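Local atomic coordinates of autoinducer 2-binding protein LsrB (Clostridium saccharobutylicum DSM 13864, PDB entry 6DSP), a protein that binds the quorum-sensing signal autoinducer-2, held as a cyclic tetrahydroxylated tetrahydrofuran in the cleft between the two lobes of a periplasmic-binding-protein fold. Residues 31-36 and 223-228; 159-162 and 167-170. All blocks are in the same frame, centred on the assembly; numbering follows the deposited sequence.

Contact 1. Residues 31-36 and 223-228. With PAV ((2R,4S)-2-methyl-2,3,3,4-tetrahydroxytetrahydrofuran), chain C.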
loop_
_atom_site.group_PDB
_atom_site.type_symbol
_atom_site.label_atom_id
_atom_site.label_comp_id
_atom_site.label_asym_id
_atom_site.label_seq_id
_atom_site.Cartn_x
_atom_site.Cartn_y
_atom_site.Cartn_z
ATOM N N THR A 31 -5.105 12.463 -0.845
ATOM C CA THR A 31 -6.478 12.307 -1.314
ATOM C C THR A 31 -6.512 12.256 -2.843
ATOM O O THR A 31 -5.528 12.564 -3.515
ATOM C CB THR A 31 -7.337 13.475 -0.850
ATOM O OG1 THR A 31 -6.757 14.686 -1.317
ATOM C CG2 THR A 31 -7.412 13.506 0.686
ATOM N N GLY A 32 -7.640 11.825 -3.403
ATOM C CA GLY A 32 -7.784 11.877 -4.854
ATOM C C GLY A 32 -7.010 10.834 -5.638
ATOM O O GLY A 32 -6.805 11.001 -6.840
ATOM N N ASN A 33 -6.471 9.842 -4.978
ATOM C CA ASN A 33 -5.989 8.609 -5.572
ATOM C C ASN A 33 -6.991 7.518 -5.226
ATOM O O ASN A 33 -7.489 7.462 -4.096
ATOM C CB ASN A 33 -4.636 8.296 -4.935
ATOM C CG ASN A 33 -4.029 6.987 -5.409
ATOM O OD1 ASN A 33 -4.358 5.904 -4.914
ATOM N ND2 ASN A 33 -3.076 7.088 -6.325
ATOM N N ALA A 34 -7.282 6.662 -6.199
ATOM C CA ALA A 34 -8.384 5.724 -6.064
ATOM C C ALA A 34 -8.225 4.789 -4.863
ATOM O O ALA A 34 -9.215 4.424 -4.228
ATOM C CB ALA A 34 -8.538 4.920 -7.351
ATOM N N PHE A 35 -6.996 4.366 -4.545
ATOM C CA PHE A 35 -6.785 3.472 -3.407
ATOM C C PHE A 35 -7.319 4.111 -2.134
ATOM O O PHE A 35 -8.013 3.459 -1.327
ATOM C CB PHE A 35 -5.289 3.197 -3.255
ATOM C CG PHE A 35 -4.943 2.330 -2.079
ATOM C CD1 PHE A 35 -5.018 0.933 -2.137
ATOM C CD2 PHE A 35 -4.600 2.926 -0.878
ATOM C CE1 PHE A 35 -4.699 0.144 -1.033
ATOM C CE2 PHE A 35 -4.273 2.153 0.239
ATOM C CZ PHE A 35 -4.346 0.757 0.159
ATOM N N PHE A 36 -6.988 5.384 -1.928
ATOM C CA PHE A 36 -7.341 6.075 -0.695
ATOM C C PHE A 36 -8.798 6.475 -0.682
ATOM O O PHE A 36 -9.452 6.405 0.366
ATOM C CB PHE A 36 -6.385 7.251 -0.493
ATOM C CG PHE A 36 -4.993 6.763 -0.247
ATOM C CD1 PHE A 36 -4.671 6.188 0.982
ATOM C CD2 PHE A 36 -4.021 6.761 -1.229
ATOM C CE1 PHE A 36 -3.424 5.630 1.220
ATOM C CE2 PHE A 36 -2.754 6.199 -0.966
ATOM C CZ PHE A 36 -2.470 5.659 0.276
ATOM N N ASN A 223 4.800 -1.278 -7.705
ATOM C CA ASN A 223 4.219 -1.503 -6.383
ATOM C C ASN A 223 3.699 -0.221 -5.732
ATOM O O ASN A 223 4.063 0.114 -4.603
ATOM C CB ASN A 223 5.225 -2.206 -5.461
ATOM C CG ASN A 223 6.607 -1.527 -5.451
ATOM O OD1 ASN A 223 7.158 -1.184 -6.508
ATOM N ND2 ASN A 223 7.185 -1.396 -4.269
ATOM N N ASP A 224 2.835 0.492 -6.462
ATOM C CA ASP A 224 2.257 1.751 -6.016
ATOM C C ASP A 224 1.033 2.035 -6.881
ATOM O O ASP A 224 1.064 1.848 -8.101
ATOM C CB ASP A 224 3.273 2.879 -6.136
ATOM C CG ASP A 224 2.623 4.241 -5.909
ATOM O OD1 ASP A 224 2.309 4.542 -4.732
ATOM O OD2 ASP A 224 2.381 4.966 -6.904
ATOM N N SER A 225 -0.037 2.522 -6.241
ATOM C CA SER A 225 -1.333 2.716 -6.878
ATOM C C SER A 225 -1.359 3.852 -7.909
ATOM O O SER A 225 -2.343 3.960 -8.649
ATOM C CB SER A 225 -2.437 2.923 -5.857
ATOM O OG SER A 225 -2.272 4.150 -5.198
ATOM N N THR A 226 -0.335 4.704 -7.940
ATOM C CA THR A 226 -0.179 5.725 -8.965
ATOM C C THR A 226 0.775 5.253 -10.052
ATOM O O THR A 226 0.502 5.412 -11.251
ATOM C CB THR A 226 0.358 7.045 -8.355
ATOM O OG1 THR A 226 -0.419 7.412 -7.217
ATOM C CG2 THR A 226 0.248 8.160 -9.350
ATOM N N ALA A 227 1.896 4.651 -9.653
ATOM C CA ALA A 227 2.845 4.155 -10.650
ATOM C C ALA A 227 2.222 3.135 -11.586
ATOM O O ALA A 227 2.534 3.124 -12.777
ATOM C CB ALA A 227 4.036 3.517 -9.955
ATOM N N LEU A 228 1.356 2.242 -11.073
ATOM C CA LEU A 228 0.807 1.198 -11.937
ATOM C C LEU A 228 -0.063 1.762 -13.055
ATOM O O LEU A 228 0.209 1.471 -14.229
ATOM C CB LEU A 228 0.095 0.131 -11.092
ATOM C CG LEU A 228 -0.560 -0.954 -11.965
ATOM C CD1 LEU A 228 0.459 -1.667 -12.898
ATOM C CD2 LEU A 228 -1.274 -1.981 -11.101
HETATM O O2 PAV C . 0.739 0.010 -3.314
HETATM C C2 PAV C . -0.178 0.895 -2.636
HETATM C C1 PAV C . -1.656 0.564 -2.937
HETATM O O5 PAV C . 0.020 2.236 -3.352
HETATM C C5 PAV C . -0.352 3.211 -2.477
HETATM C C4 PAV C . -0.574 2.549 -1.105
HETATM O O4 PAV C . 0.029 3.326 -0.073
HETATM C C3 PAV C . 0.060 1.171 -1.320
HETATM O O3 PAV C . -0.555 0.215 -0.501
HETATM O O13 PAV C . 1.449 1.233 -1.085
#

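Contact 2. Residues 159-162 and 167-170. With PAV ((2R,4S)-2-methyl-2,3,3,4-tetrahydroxytetrahydrofuran), chain C.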
loop_
_atom_site.group_PDB
_atom_site.type_symbol
_atom_site.label_atom_id
_atom_site.label_comp_id
_atom_site.label_asym_id
_atom_site.label_seq_id
_atom_site.Cartn_x
_atom_site.Cartn_y
_atom_site.Cartn_z
ATOM N N HIS A 159 9.179 0.455 -10.169
ATOM C CA HIS A 159 8.673 1.834 -10.324
ATOM C C HIS A 159 7.635 2.035 -9.228
ATOM O O HIS A 159 6.577 1.396 -9.242
ATOM C CB HIS A 159 8.049 2.012 -11.720
ATOM C CG HIS A 159 7.367 3.341 -11.923
ATOM N ND1 HIS A 159 6.630 3.626 -13.057
ATOM C CD2 HIS A 159 7.274 4.440 -11.124
ATOM C CE1 HIS A 159 6.117 4.845 -12.952
ATOM N NE2 HIS A 159 6.489 5.356 -11.790
ATOM N N TYR A 160 7.948 2.891 -8.257
ATOM C CA TYR A 160 6.987 3.130 -7.174
ATOM C C TYR A 160 7.090 4.587 -6.727
ATOM O O TYR A 160 7.530 5.454 -7.486
ATOM C CB TYR A 160 7.079 2.041 -6.098
ATOM C CG TYR A 160 8.404 1.790 -5.422
ATOM C CD1 TYR A 160 9.388 1.018 -6.025
ATOM C CD2 TYR A 160 8.633 2.270 -4.133
ATOM C CE1 TYR A 160 10.564 0.709 -5.339
ATOM C CE2 TYR A 160 9.818 1.981 -3.470
ATOM C CZ TYR A 160 10.771 1.197 -4.085
ATOM O OH TYR A 160 11.925 0.862 -3.435
ATOM N N SER A 161 6.629 4.866 -5.506
ATOM C CA SER A 161 6.430 6.252 -5.083
ATOM C C SER A 161 7.725 6.969 -4.725
ATOM O O SER A 161 8.023 8.025 -5.280
ATOM C CB SER A 161 5.435 6.308 -3.935
ATOM O OG SER A 161 5.909 5.602 -2.793
ATOM N N ASN A 162 8.461 6.467 -3.738
ATOM C CA ASN A 162 9.617 7.196 -3.236
ATOM C C ASN A 162 10.507 6.238 -2.447
ATOM O O ASN A 162 10.084 5.139 -2.060
ATOM C CB ASN A 162 9.194 8.440 -2.410
ATOM C CG ASN A 162 8.605 8.063 -1.041
ATOM O OD1 ASN A 162 9.307 7.547 -0.195
ATOM N ND2 ASN A 162 7.295 8.298 -0.842
ATOM N N ASP A 167 6.057 1.060 3.557
ATOM C CA ASP A 167 5.464 -0.137 2.976
ATOM C C ASP A 167 6.156 -0.556 1.678
ATOM O O ASP A 167 6.674 -1.686 1.554
ATOM C CB ASP A 167 3.932 -0.028 2.828
ATOM C CG ASP A 167 3.445 1.054 1.860
ATOM O OD1 ASP A 167 4.170 2.018 1.538
ATOM O OD2 ASP A 167 2.270 0.908 1.456
ATOM N N GLN A 168 6.215 0.345 0.715
ATOM C CA GLN A 168 6.640 -0.037 -0.618
ATOM C C GLN A 168 8.114 -0.406 -0.653
ATOM O O GLN A 168 8.497 -1.315 -1.405
ATOM C CB GLN A 168 6.316 1.075 -1.595
ATOM C CG GLN A 168 4.844 1.337 -1.744
ATOM C CD GLN A 168 4.514 2.489 -2.631
ATOM O OE1 GLN A 168 5.382 3.067 -3.326
ATOM N NE2 GLN A 168 3.229 2.856 -2.625
ATOM N N ASN A 169 8.957 0.276 0.133
ATOM C CA ASN A 169 10.359 -0.120 0.193
ATOM C C ASN A 169 10.547 -1.487 0.851
ATOM O O ASN A 169 11.420 -2.249 0.435
ATOM C CB ASN A 169 11.184 0.979 0.851
ATOM C CG ASN A 169 11.366 2.141 -0.079
ATOM O OD1 ASN A 169 12.181 2.074 -0.990
ATOM N ND2 ASN A 169 10.569 3.177 0.098
ATOM N N SER A 170 9.728 -1.835 1.842
ATOM C CA SER A 170 9.874 -3.160 2.439
ATOM C C SER A 170 9.560 -4.243 1.419
ATOM O O SER A 170 10.203 -5.302 1.421
ATOM C CB SER A 170 9.033 -3.298 3.718
ATOM O OG SER A 170 7.645 -3.426 3.471
HETATM O O2 PAV C . 0.739 0.010 -3.314
HETATM C C2 PAV C . -0.178 0.895 -2.636
HETATM C C1 PAV C . -1.656 0.564 -2.937
HETATM O O5 PAV C . 0.020 2.236 -3.352
HETATM C C5 PAV C . -0.352 3.211 -2.477
HETATM C C4 PAV C . -0.574 2.549 -1.105
HETATM O O4 PAV C . 0.029 3.326 -0.073
HETATM C C3 PAV C . 0.060 1.171 -1.320
HETATM O O3 PAV C . -0.555 0.215 -0.501
HETATM O O13 PAV C . 1.449 1.233 -1.085
#

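Contact 1. Residues 31-36 and 223-228
Asn33, the N-cap of helix 34-50 in one lobe, faces Ser225 and Thr226 in the loop that follows strand 219-222 of the other. Asp224 prepares this loop for the contact. Its OD2 caps the turn leading into helix 227-237, accepting from Ala227 N (2.8 Å) and, from above the carboxylate plane, from Thr226 N. A short acidic side chain suits a place where the first amides of such a turn lack backbone acceptors. Ser225 then works in two directions. Its backbone N gives a hydrogen bond to O5 of the ligand at 2.9 Å, while a chi1 of 68°, between the backbone N and the carbonyl carbon, points its hydroxyl OG across to donate to Asn33 OD1 at 2.7 Å. Phe35 N donates to Asn33 OD1 at 3.1 Å from the opposite face of the amide, so one oxygen both caps a helix and joins the lobes. On the ligand side, the Phe35 ring lays a face against the ligand methyl, with CD1 3.5 Å from C1. At Thr226, OG1 lies 2.8 Å from Asn33 ND2, but the angle is too poor for a hydrogen bond. Polar bonding beside an apolar ring is consistent with lobe closure and ligand binding reinforcing each other.

Contact 2. Residues 159-162 and 167-170
Gln168 and Asn169, near the start of helix 166-182, each reach back to the end of strand 155-160, within a beta-alpha-beta unit that continues into strand 187-195. The compact part is built around the Gln168 amide. Its oxygen OE1 is gripped twice by Ser161: the backbone N donates in the carbonyl plane at 3.1 Å, and the hydroxyl OG comes from above that plane at 2.6 Å. Serine suits the site because it is small enough for both its donors to converge on one oxygen. With OE1 so held, NE2 is turned to the ligand and gives a nearly straight bond (172°) to O13 at 2.9 Å; the extended chain beyond CG supplies the length. Asp167 OD2 accepts from the same O13 at 2.7 Å, while its OD1 forms a salt bridge with Lys29. Tyr160 closes the buried side, its CD2 3.6 Å from Gln168 CB and its ring plane 72° from the amide.

Further from the ligand the contact opens towards solvent, where Asn162 and Asn169 are partly exposed. Asn162 OD1 is taken up by the loop amides of Thr164 and Val165, and the backbone O of Asn162 accepts from Asn169 ND2, at 3.0 Å; ND2 also donates to Val165 O. The other end of the Asn169 amide meets the phenol: Tyr160 OH donates to OD1 at 2.7 Å, from 50° above the carbonyl plane.

How the contacts relate
Contact 1 spans the cleft between the lobes, whereas contact 2 lies wholly within the lobe built on the parallel sheet that includes strand 155-160 and falls inside the chain loop that contact 1 closes. Their centres are about 12 Å apart, and both border the ligand: residues 223-228 meet its ring oxygen, while residues 167-170 hold a hydroxyl. They join directly where Gln168 NE2 probably donates to Asp224 OD1 at 2.9 Å, so the capping aspartate probably also helps to position a ligand-binding amide. Packing continues from Asn223 OD1 to Tyr160 CD1 (3.2 Å) and from Ala227 CB to His159 O (3.4 Å). Asp110 and Lys29 supply further hydrogen bonds to the ligand.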